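Local coordinates for agmatinase (Deinococcus radiodurans, PDB 1WOH), which probably hydrolyses agmatine to putrescine and urea at a centre of two manganese ions per subunit, at residues V228-F233 and P239-P244; R53-A58 and V273-N278; P235-G240 and E286-R291; D143-F148 and S243-G248. All blocks are in the same frame, centred on the assembly; numbering follows the deposited sequence.

Contact 1: residues V228-F233 and P239-P244; sequences VDVDGF and PGTSSP
Val230 and Asp231, in the 3-10 turn that follows strand 223-229, face Thr241 and Ser243 on an irregular loop, and the two backbones come nearest where Asp231 CA lies 5.7 Å from Pro244 CA. Thr241 points at the turn and meets both of its residues. Its OG1 lies 3.7 Å from Val230 CG2, and its CG2 is 3.8 Å from Asp231 CB. Val230 and Thr241 run past each other in opposite directions. With OG1 anti to the backbone N (chi1 -168°), the threonine hydroxyl is placed to serve two polar partners: it donates to the backbone O of Glu274 and accepts from a bound water. That water joins the segments by three bonds, donating to Thr241 OG1 at 2.6 Å and to Asp231 OD2 at 3.1 Å while accepting from Ser243 N at 2.9 Å.

The turn itself is a manganese-binding motif of the arginase fold, in which the end of a central strand supplies paired aspartates: Asp229 binds both ions and Asp231 the second. An Asx turn sets their spacing, with Asp231 N donating to Asp229 OD1 at 2.9 Å and an N-H...O angle of 166°, although the donor stands 38° out of the carboxylate plane. The two OD1 atoms, both acceptors, are only 3.2 Å apart, a proximity consistent with carboxylates gathered for a cation. Asp231 OD1 takes a hydrogen bond from Ala144 N, whereas the other carboxylate oxygen faces the water and the loop.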
# COMPACT_ATOMS: atom_id res chain seq x y z
N VAL A 228 0.15 -20.28 -19.59
CA VAL A 228 -0.87 -19.61 -18.81
C VAL A 228 -0.49 -18.17 -18.50
O VAL A 228 0.43 -17.91 -17.73
CB VAL A 228 -1.13 -20.33 -17.47
CG1 VAL A 228 -2.21 -19.58 -16.67
CG2 VAL A 228 -1.56 -21.77 -17.73
N ASP A 229 -1.18 -17.23 -19.15
CA ASP A 229 -0.97 -15.81 -18.89
C ASP A 229 -2.03 -15.52 -17.82
O ASP A 229 -3.22 -15.73 -18.05
CB ASP A 229 -1.27 -15.00 -20.15
CG ASP A 229 -1.07 -13.51 -19.94
OD1 ASP A 229 -1.24 -13.02 -18.81
OD2 ASP A 229 -0.77 -12.81 -20.93
N VAL A 230 -1.61 -15.06 -16.65
CA VAL A 230 -2.57 -14.81 -15.58
C VAL A 230 -3.66 -13.79 -15.94
O VAL A 230 -4.72 -13.81 -15.31
CB VAL A 230 -1.87 -14.38 -14.25
CG1 VAL A 230 -0.77 -15.37 -13.90
CG2 VAL A 230 -1.30 -12.98 -14.36
N ASP A 231 -3.44 -12.94 -16.94
CA ASP A 231 -4.49 -11.97 -17.25
C ASP A 231 -5.66 -12.64 -17.96
O ASP A 231 -6.69 -12.00 -18.24
CB ASP A 231 -3.96 -10.74 -18.04
CG ASP A 231 -3.53 -11.05 -19.46
OD1 ASP A 231 -3.99 -12.04 -20.05
OD2 ASP A 231 -2.73 -10.25 -20.00
N GLY A 232 -5.52 -13.94 -18.23
CA GLY A 232 -6.62 -14.68 -18.83
C GLY A 232 -7.72 -14.78 -17.77
O GLY A 232 -8.91 -14.87 -18.08
N PHE A 233 -7.31 -14.74 -16.51
CA PHE A 233 -8.25 -14.80 -15.40
C PHE A 233 -8.87 -13.45 -15.13
O PHE A 233 -8.27 -12.42 -15.37
CB PHE A 233 -7.56 -15.30 -14.13
CG PHE A 233 -7.13 -16.73 -14.21
CD1 PHE A 233 -5.85 -17.06 -14.61
CD2 PHE A 233 -8.05 -17.74 -13.97
CE1 PHE A 233 -5.49 -18.40 -14.78
CE2 PHE A 233 -7.70 -19.08 -14.13
CZ PHE A 233 -6.42 -19.40 -14.54
N PRO A 239 -5.83 -9.77 -9.75
CA PRO A 239 -5.57 -8.38 -10.15
C PRO A 239 -4.10 -8.05 -10.42
O PRO A 239 -3.80 -7.05 -11.05
CB PRO A 239 -6.13 -7.57 -8.97
CG PRO A 239 -5.80 -8.46 -7.81
CD PRO A 239 -6.23 -9.83 -8.33
N GLY A 240 -3.20 -8.90 -9.93
CA GLY A 240 -1.77 -8.66 -10.10
C GLY A 240 -1.21 -8.96 -11.47
O GLY A 240 -0.52 -9.97 -11.67
N THR A 241 -1.49 -8.09 -12.43
CA THR A 241 -0.99 -8.26 -13.80
C THR A 241 -0.97 -6.90 -14.49
O THR A 241 -1.78 -6.03 -14.18
CB THR A 241 -1.87 -9.28 -14.60
OG1 THR A 241 -1.20 -9.63 -15.82
CG2 THR A 241 -3.22 -8.70 -14.93
N SER A 242 -0.05 -6.71 -15.42
CA SER A 242 0.10 -5.43 -16.12
C SER A 242 -1.11 -4.85 -16.83
O SER A 242 -1.50 -3.70 -16.60
CB SER A 242 1.24 -5.52 -17.15
OG SER A 242 1.27 -4.35 -17.96
N SER A 243 -1.72 -5.66 -17.70
CA SER A 243 -2.84 -5.18 -18.50
C SER A 243 -4.10 -6.00 -18.35
O SER A 243 -4.44 -6.80 -19.22
CB SER A 243 -2.43 -5.13 -19.97
OG SER A 243 -1.32 -4.26 -20.14
N PRO A 244 -4.83 -5.78 -17.26
CA PRO A 244 -6.08 -6.50 -16.97
C PRO A 244 -7.23 -6.17 -17.92
O PRO A 244 -7.34 -5.05 -18.44
CB PRO A 244 -6.38 -6.11 -15.53
CG PRO A 244 -5.81 -4.70 -15.45
CD PRO A 244 -4.49 -4.85 -16.17
O HOH W 1 -1.12 -8.42 -18.14

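Contact 2: residues R53-A58 and V273-N278; sequences RALREA and VELAPN
Ala54 and Leu55 of helix 51-59 meet Pro277 and Leu275 of the loop after strand 266-273, and both cross-segment contacts are apolar. The first is short: Ala54 CB sits 3.4 Å from Pro277 CG, tighter than ordinary van der Waals separation, and 3.8 Å from Pro277 CB. The methyl thus presses on one corner of the pyrrolidine ring, and the backbones are nearest here, with 6.7 Å between Ala54 CA and Pro277 CA. The second is a meeting of branched ends. Leu55 and Leu275 reach toward each other tip to tip, and a single methyl, Leu275 CD1, does the touching, at 3.7 Å from both CG and CD2 of Leu55. Leu275 has its CG anti to the backbone N (chi1 -156°), which carries the isobutyl group out from the loop to the helix.

Polar bonding holds each partner from its own side. Within the helix, Ala58 N donates to Ala54 O at 2.8 Å, fixing the turn that presents the alanine and leucine. Arg56 makes salt bridges with Asp82 and Asp85, and Arg53 binds the carbonyls of Pro8 and Gly11 of a neighbouring subunit. On the loop, Glu274 OE2 accepts from His121 N and Asn159 ND2, beside the manganese ligands.

Helix 284-302 borders both partners: Ala58 packs on its Leu287 and Ala290, and Leu275 on its Ser285 and Glu286. Helix 51-59 is thereby joined both to that helix and to the loop at the C-terminal end of strand 266-273.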
# COMPACT_ATOMS: atom_id res chain seq x y z
N ARG A 53 9.98 -15.28 -7.98
CA ARG A 53 10.23 -15.30 -6.54
C ARG A 53 8.93 -15.38 -5.74
O ARG A 53 8.80 -16.17 -4.81
CB ARG A 53 11.04 -14.06 -6.13
CG ARG A 53 11.47 -14.03 -4.68
CD ARG A 53 12.59 -13.01 -4.48
NE ARG A 53 13.81 -13.40 -5.18
CZ ARG A 53 14.87 -12.61 -5.31
NH1 ARG A 53 14.86 -11.39 -4.79
NH2 ARG A 53 15.95 -13.05 -5.96
N ALA A 54 7.95 -14.56 -6.12
CA ALA A 54 6.67 -14.56 -5.43
C ALA A 54 5.97 -15.91 -5.57
O ALA A 54 5.33 -16.39 -4.63
CB ALA A 54 5.78 -13.46 -5.97
N LEU A 55 6.11 -16.53 -6.74
CA LEU A 55 5.48 -17.83 -6.98
C LEU A 55 6.10 -18.91 -6.11
O LEU A 55 5.39 -19.81 -5.64
CB LEU A 55 5.57 -18.20 -8.46
CG LEU A 55 4.56 -17.44 -9.34
CD1 LEU A 55 4.95 -17.52 -10.81
CD2 LEU A 55 3.17 -18.02 -9.11
N ARG A 56 7.41 -18.85 -5.90
CA ARG A 56 8.09 -19.82 -5.04
C ARG A 56 7.59 -19.64 -3.61
O ARG A 56 7.20 -20.60 -2.95
CB ARG A 56 9.61 -19.62 -5.10
CG ARG A 56 10.24 -19.98 -6.45
CD ARG A 56 11.76 -19.84 -6.41
NE ARG A 56 12.38 -20.48 -7.56
CZ ARG A 56 12.81 -19.84 -8.65
NH1 ARG A 56 12.71 -18.52 -8.75
NH2 ARG A 56 13.37 -20.54 -9.64
N GLU A 57 7.60 -18.40 -3.14
CA GLU A 57 7.13 -18.11 -1.79
C GLU A 57 5.70 -18.62 -1.63
O GLU A 57 5.37 -19.30 -0.65
CB GLU A 57 7.18 -16.61 -1.52
CG GLU A 57 8.58 -16.02 -1.60
CD GLU A 57 8.60 -14.50 -1.53
OE1 GLU A 57 9.70 -13.92 -1.56
OE2 GLU A 57 7.51 -13.88 -1.46
N ALA A 58 4.84 -18.32 -2.60
CA ALA A 58 3.44 -18.75 -2.53
C ALA A 58 3.27 -20.27 -2.63
O ALA A 58 2.30 -20.81 -2.10
CB ALA A 58 2.63 -18.06 -3.62
N VAL A 273 3.01 -16.98 -16.82
CA VAL A 273 3.53 -15.64 -17.09
C VAL A 273 2.64 -14.44 -16.77
O VAL A 273 1.45 -14.57 -16.52
CB VAL A 273 3.95 -15.52 -18.58
CG1 VAL A 273 4.94 -16.61 -18.95
CG2 VAL A 273 2.72 -15.62 -19.48
N GLU A 274 3.27 -13.27 -16.77
CA GLU A 274 2.62 -11.97 -16.54
C GLU A 274 2.09 -11.68 -15.13
O GLU A 274 1.33 -10.74 -14.94
CB GLU A 274 1.51 -11.78 -17.57
CG GLU A 274 2.00 -11.65 -19.02
CD GLU A 274 2.57 -10.27 -19.36
OE1 GLU A 274 2.20 -9.30 -18.68
OE2 GLU A 274 3.36 -10.16 -20.32
N LEU A 275 2.49 -12.47 -14.15
CA LEU A 275 2.06 -12.20 -12.78
C LEU A 275 2.87 -10.99 -12.31
O LEU A 275 4.09 -10.96 -12.50
CB LEU A 275 2.39 -13.41 -11.89
CG LEU A 275 1.63 -13.70 -10.59
CD1 LEU A 275 2.60 -14.37 -9.61
CD2 LEU A 275 1.04 -12.46 -9.98
N ALA A 276 2.21 -10.00 -11.71
CA ALA A 276 2.89 -8.81 -11.18
C ALA A 276 2.50 -8.71 -9.70
O ALA A 276 1.49 -8.10 -9.36
CB ALA A 276 2.43 -7.56 -11.91
N PRO A 277 3.30 -9.32 -8.81
CA PRO A 277 3.04 -9.32 -7.36
C PRO A 277 2.91 -7.93 -6.76
O PRO A 277 2.16 -7.72 -5.81
CB PRO A 277 4.24 -10.07 -6.79
CG PRO A 277 4.71 -10.92 -7.93
CD PRO A 277 4.57 -10.01 -9.11
N ASN A 278 3.67 -6.99 -7.31
CA ASN A 278 3.68 -5.61 -6.84
C ASN A 278 2.37 -4.90 -7.09
O ASN A 278 2.11 -3.84 -6.51
CB ASN A 278 4.81 -4.85 -7.53
CG ASN A 278 4.73 -4.94 -9.04
OD1 ASN A 278 4.59 -6.03 -9.59
ND2 ASN A 278 4.82 -3.80 -9.71

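Contact 3: residues P235-G240 and E286-R291; sequences PAVIPG and ELLMAR
The helical turn that presents Leu288 and Met289 to Ile238 is closed by Ala290 N donating to Glu286 O at 3.0 Å. A second bond, Arg291 N to Leu287 O at 3.2 Å, continues the same pattern, so the two side chains leave a regular helix. On the opposing loop the polar anchors come from the start of the same helix: Gly240 N is hydrogen-bonded to Ser285 OG, and Ala236 O to Arg284 NH2.

Between these anchors the contact is made by apolar side chains. Ile238 is its pivot. Its CG1 stands beside the backbone N, anti to the carbonyl carbon (chi1 -51°), and from there the terminal CD1 bends in against the helix. CD1 lies 3.8 Å from Leu288 CB, near the root of the leucine, and 4.0 Å from its methyl CD2. A looser approach, 4.2 Å, brings it to Met289 CG. The same leucine methyl, CD2, also touches Val237 CG1 at 3.7 Å, where the two side chains cross at about a right angle. Leu288 is therefore shared by consecutive loop residues, with CD2 set against a branch of each. Leu288 also packs on Pro246 of a neighbouring subunit, and Arg291 forms a salt bridge with Glu245 of that same subunit.

The arrangement belongs to the alpha/beta fold of the arginase family: the loop beyond strand 223-229, where the manganese ligand Asp229 ends the strand and the ligand Asp231 follows in a 3-10 turn, is packed against helix 284-302, the last helix of the chain.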
# COMPACT_ATOMS: atom_id res chain seq x y z
N PRO A 235 -9.79 -10.12 -13.52
CA PRO A 235 -9.00 -9.22 -12.67
C PRO A 235 -9.48 -9.16 -11.22
O PRO A 235 -8.72 -8.78 -10.32
CB PRO A 235 -9.12 -7.86 -13.37
CG PRO A 235 -9.42 -8.20 -14.76
CD PRO A 235 -10.34 -9.39 -14.68
N ALA A 236 -10.74 -9.51 -10.98
CA ALA A 236 -11.26 -9.49 -9.62
C ALA A 236 -10.59 -10.64 -8.87
O ALA A 236 -10.33 -10.55 -7.68
CB ALA A 236 -12.78 -9.67 -9.61
N VAL A 237 -10.30 -11.71 -9.60
CA VAL A 237 -9.66 -12.89 -9.01
C VAL A 237 -8.14 -12.72 -8.94
O VAL A 237 -7.55 -12.90 -7.88
CB VAL A 237 -10.00 -14.15 -9.83
CG1 VAL A 237 -9.33 -15.37 -9.22
CG2 VAL A 237 -11.52 -14.33 -9.89
N ILE A 238 -7.54 -12.38 -10.08
CA ILE A 238 -6.09 -12.18 -10.17
C ILE A 238 -5.80 -10.75 -10.66
O ILE A 238 -5.57 -10.53 -11.85
CB ILE A 238 -5.47 -13.17 -11.19
CG1 ILE A 238 -5.91 -14.60 -10.87
CG2 ILE A 238 -3.95 -13.04 -11.18
CD1 ILE A 238 -5.46 -15.11 -9.50
N PRO A 239 -5.83 -9.77 -9.75
CA PRO A 239 -5.57 -8.38 -10.15
C PRO A 239 -4.10 -8.05 -10.42
O PRO A 239 -3.80 -7.05 -11.05
CB PRO A 239 -6.13 -7.57 -8.97
CG PRO A 239 -5.80 -8.46 -7.81
CD PRO A 239 -6.23 -9.83 -8.33
N GLY A 240 -3.20 -8.90 -9.93
CA GLY A 240 -1.77 -8.66 -10.10
C GLY A 240 -1.21 -8.96 -11.47
O GLY A 240 -0.52 -9.97 -11.67
N GLU A 286 -0.51 -14.23 -6.37
CA GLU A 286 0.55 -15.24 -6.39
C GLU A 286 0.13 -16.51 -5.67
O GLU A 286 0.54 -17.61 -6.05
CB GLU A 286 1.86 -14.70 -5.81
CG GLU A 286 1.78 -14.09 -4.42
CD GLU A 286 1.69 -12.58 -4.45
OE1 GLU A 286 2.41 -11.93 -3.67
OE2 GLU A 286 0.89 -12.04 -5.26
N LEU A 287 -0.68 -16.37 -4.63
CA LEU A 287 -1.13 -17.54 -3.89
C LEU A 287 -1.99 -18.43 -4.78
O LEU A 287 -1.75 -19.64 -4.87
CB LEU A 287 -1.91 -17.10 -2.64
CG LEU A 287 -0.99 -16.60 -1.53
CD1 LEU A 287 -1.78 -15.95 -0.41
CD2 LEU A 287 -0.18 -17.79 -1.00
N LEU A 288 -2.96 -17.83 -5.46
CA LEU A 288 -3.83 -18.57 -6.35
C LEU A 288 -3.12 -19.13 -7.56
O LEU A 288 -3.40 -20.25 -7.98
CB LEU A 288 -5.00 -17.70 -6.81
CG LEU A 288 -6.26 -17.82 -5.95
CD1 LEU A 288 -5.93 -17.48 -4.50
CD2 LEU A 288 -7.35 -16.90 -6.49
N MET A 289 -2.19 -18.37 -8.14
CA MET A 289 -1.48 -18.86 -9.31
C MET A 289 -0.47 -19.96 -9.00
O MET A 289 -0.19 -20.81 -9.85
CB MET A 289 -0.82 -17.70 -10.05
CG MET A 289 -1.82 -16.78 -10.74
SD MET A 289 -2.88 -17.57 -12.02
CE MET A 289 -1.97 -19.06 -12.39
N ALA A 290 0.09 -19.96 -7.80
CA ALA A 290 1.02 -21.02 -7.42
C ALA A 290 0.18 -22.29 -7.27
O ALA A 290 0.61 -23.38 -7.66
CB ALA A 290 1.70 -20.69 -6.10
N ARG A 291 -1.02 -22.15 -6.72
CA ARG A 291 -1.89 -23.31 -6.55
C ARG A 291 -2.32 -23.85 -7.92
O ARG A 291 -2.40 -25.06 -8.12
CB ARG A 291 -3.15 -22.95 -5.75
CG ARG A 291 -4.02 -24.18 -5.53
CD ARG A 291 -5.41 -23.86 -5.02
NE ARG A 291 -6.37 -24.76 -5.65
CZ ARG A 291 -7.58 -25.01 -5.17
NH1 ARG A 291 -8.00 -24.44 -4.05
NH2 ARG A 291 -8.39 -25.82 -5.84

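Contact 4: residues D143-F148 and S243-G248; sequences DAHLDF and SPEPDG
His145 and Glu245 cross at about a right angle, the imidazole and carboxylate planes standing 87° apart. The approach is at the ring edge: NE2 of His145 lies 3.8 Å from OE1 of Glu245, too far for a hydrogen bond. CE1, on the same edge, is 3.3 Å from Ser243 O, which lies in the ring plane. With CG anti to the carbonyl carbon (chi1 -49°), this edge is turned to both residues. One ring face lies against its own neighbour, Ala144 CB, 4.1 Å above the ring centre, and that methyl also packs 4.1 Å from Glu245 CB. The other oxygen of Glu245, OE2, forms a salt bridge with Arg291 of a neighbouring subunit.

An Asx turn fixes the backbone that carries the ring: His145 N donates to Asp143 OD1 at 2.9 Å, from 56° above the carboxylate plane. Asp143 and His145 are manganese ligands. A leucine in place of His145 would probably leave the second manganese without one of its ligands and the Ser243 carbonyl without its in-plane ring-edge neighbour.

The contact joins the loop after strand 137-142 to the loop after strand 223-229, adjacent strands of the parallel sheet, while Leu146 packs on helix 188-196.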
# COMPACT_ATOMS: atom_id res chain seq x y z
N ASP A 143 -5.31 -16.81 -22.05
CA ASP A 143 -4.84 -15.44 -22.21
C ASP A 143 -5.98 -14.51 -22.58
O ASP A 143 -6.93 -14.92 -23.25
CB ASP A 143 -3.82 -15.45 -23.36
CG ASP A 143 -2.80 -14.35 -23.28
OD1 ASP A 143 -3.11 -13.26 -22.75
OD2 ASP A 143 -1.66 -14.58 -23.77
N ALA A 144 -5.90 -13.26 -22.15
CA ALA A 144 -6.91 -12.28 -22.51
C ALA A 144 -6.50 -11.73 -23.88
O ALA A 144 -7.32 -11.19 -24.61
CB ALA A 144 -6.93 -11.14 -21.49
N HIS A 145 -5.22 -11.86 -24.21
CA HIS A 145 -4.71 -11.34 -25.48
C HIS A 145 -4.16 -12.43 -26.40
O HIS A 145 -3.69 -13.47 -25.93
CB HIS A 145 -3.62 -10.29 -25.19
CG HIS A 145 -4.04 -9.26 -24.17
ND1 HIS A 145 -3.53 -9.24 -22.89
CD2 HIS A 145 -4.94 -8.25 -24.24
CE1 HIS A 145 -4.10 -8.25 -22.21
NE2 HIS A 145 -4.95 -7.64 -23.01
N LEU A 146 -4.23 -12.21 -27.71
CA LEU A 146 -3.75 -13.21 -28.66
C LEU A 146 -2.23 -13.36 -28.66
O LEU A 146 -1.71 -14.48 -28.76
CB LEU A 146 -4.24 -12.88 -30.07
CG LEU A 146 -3.94 -13.93 -31.14
CD1 LEU A 146 -4.64 -15.24 -30.80
CD2 LEU A 146 -4.39 -13.42 -32.49
N ASP A 147 -1.51 -12.25 -28.56
CA ASP A 147 -0.04 -12.25 -28.54
C ASP A 147 0.59 -12.98 -29.74
O ASP A 147 1.54 -13.77 -29.58
CB ASP A 147 0.46 -12.82 -27.22
CG ASP A 147 0.09 -11.95 -26.02
OD1 ASP A 147 -0.15 -10.74 -26.22
OD2 ASP A 147 0.03 -12.46 -24.88
N PHE A 148 0.07 -12.69 -30.92
CA PHE A 148 0.56 -13.27 -32.17
C PHE A 148 0.91 -12.12 -33.12
O PHE A 148 0.86 -12.26 -34.35
CB PHE A 148 -0.53 -14.14 -32.81
CG PHE A 148 -0.02 -15.10 -33.85
CD1 PHE A 148 0.85 -16.12 -33.49
CD2 PHE A 148 -0.41 -14.99 -35.18
CE1 PHE A 148 1.34 -17.02 -34.44
CE2 PHE A 148 0.07 -15.88 -36.14
CZ PHE A 148 0.94 -16.90 -35.76
N SER A 243 -1.72 -5.66 -17.70
CA SER A 243 -2.84 -5.18 -18.50
C SER A 243 -4.10 -6.00 -18.35
O SER A 243 -4.44 -6.80 -19.22
CB SER A 243 -2.43 -5.13 -19.97
OG SER A 243 -1.32 -4.26 -20.14
N PRO A 244 -4.83 -5.78 -17.26
CA PRO A 244 -6.08 -6.50 -16.97
C PRO A 244 -7.23 -6.17 -17.92
O PRO A 244 -7.34 -5.05 -18.44
CB PRO A 244 -6.38 -6.11 -15.53
CG PRO A 244 -5.81 -4.70 -15.45
CD PRO A 244 -4.49 -4.85 -16.17
N GLU A 245 -8.10 -7.15 -18.14
CA GLU A 245 -9.27 -6.99 -19.00
C GLU A 245 -10.44 -7.57 -18.20
O GLU A 245 -10.35 -8.70 -17.69
CB GLU A 245 -9.04 -7.79 -20.29
CG GLU A 245 -9.63 -7.16 -21.54
CD GLU A 245 -9.15 -5.74 -21.77
OE1 GLU A 245 -7.96 -5.53 -22.13
OE2 GLU A 245 -9.97 -4.83 -21.59
N PRO A 246 -11.55 -6.82 -18.06
CA PRO A 246 -12.70 -7.32 -17.30
C PRO A 246 -13.36 -8.57 -17.86
O PRO A 246 -13.16 -8.92 -19.03
CB PRO A 246 -13.66 -6.13 -17.31
CG PRO A 246 -13.39 -5.52 -18.67
CD PRO A 246 -11.87 -5.56 -18.75
N ASP A 247 -14.15 -9.23 -17.02
CA ASP A 247 -14.89 -10.43 -17.39
C ASP A 247 -14.03 -11.55 -17.94
O ASP A 247 -14.14 -11.91 -19.11
CB ASP A 247 -15.97 -10.06 -18.40
CG ASP A 247 -16.82 -8.90 -17.94
OD1 ASP A 247 -17.48 -9.03 -16.88
OD2 ASP A 247 -16.83 -7.86 -18.63
N GLY A 248 -13.18 -12.11 -17.09
CA GLY A 248 -12.30 -13.18 -17.51
C GLY A 248 -12.66 -14.51 -16.87
O GLY A 248 -13.76 -14.68 -16.32

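Contacts 1 and 4, with centres 7 Å apart, hold five of the six manganese ligands, His121 completing the set: Asp229 OD2 comes within 3.0 Å of Asp143 OD1, and Asp231 OD2 within 3.2 Å of His145 ND1. Both use Ser243, which connects the two ligand-bearing loops. Contact 3, centred 8 Å from contact 1, backs the site from the helix side, where Met289 SD lies 3.6 Å from Val230 CG1. Contact 2 joins through its loop, Ala276 N lying 2.7 Å from Gly240 O, a probable hydrogen bond; its centre is about 9 Å from that of contact 3. Contacts 2 and 4 are the farthest apart, with centres about 18 Å from each other.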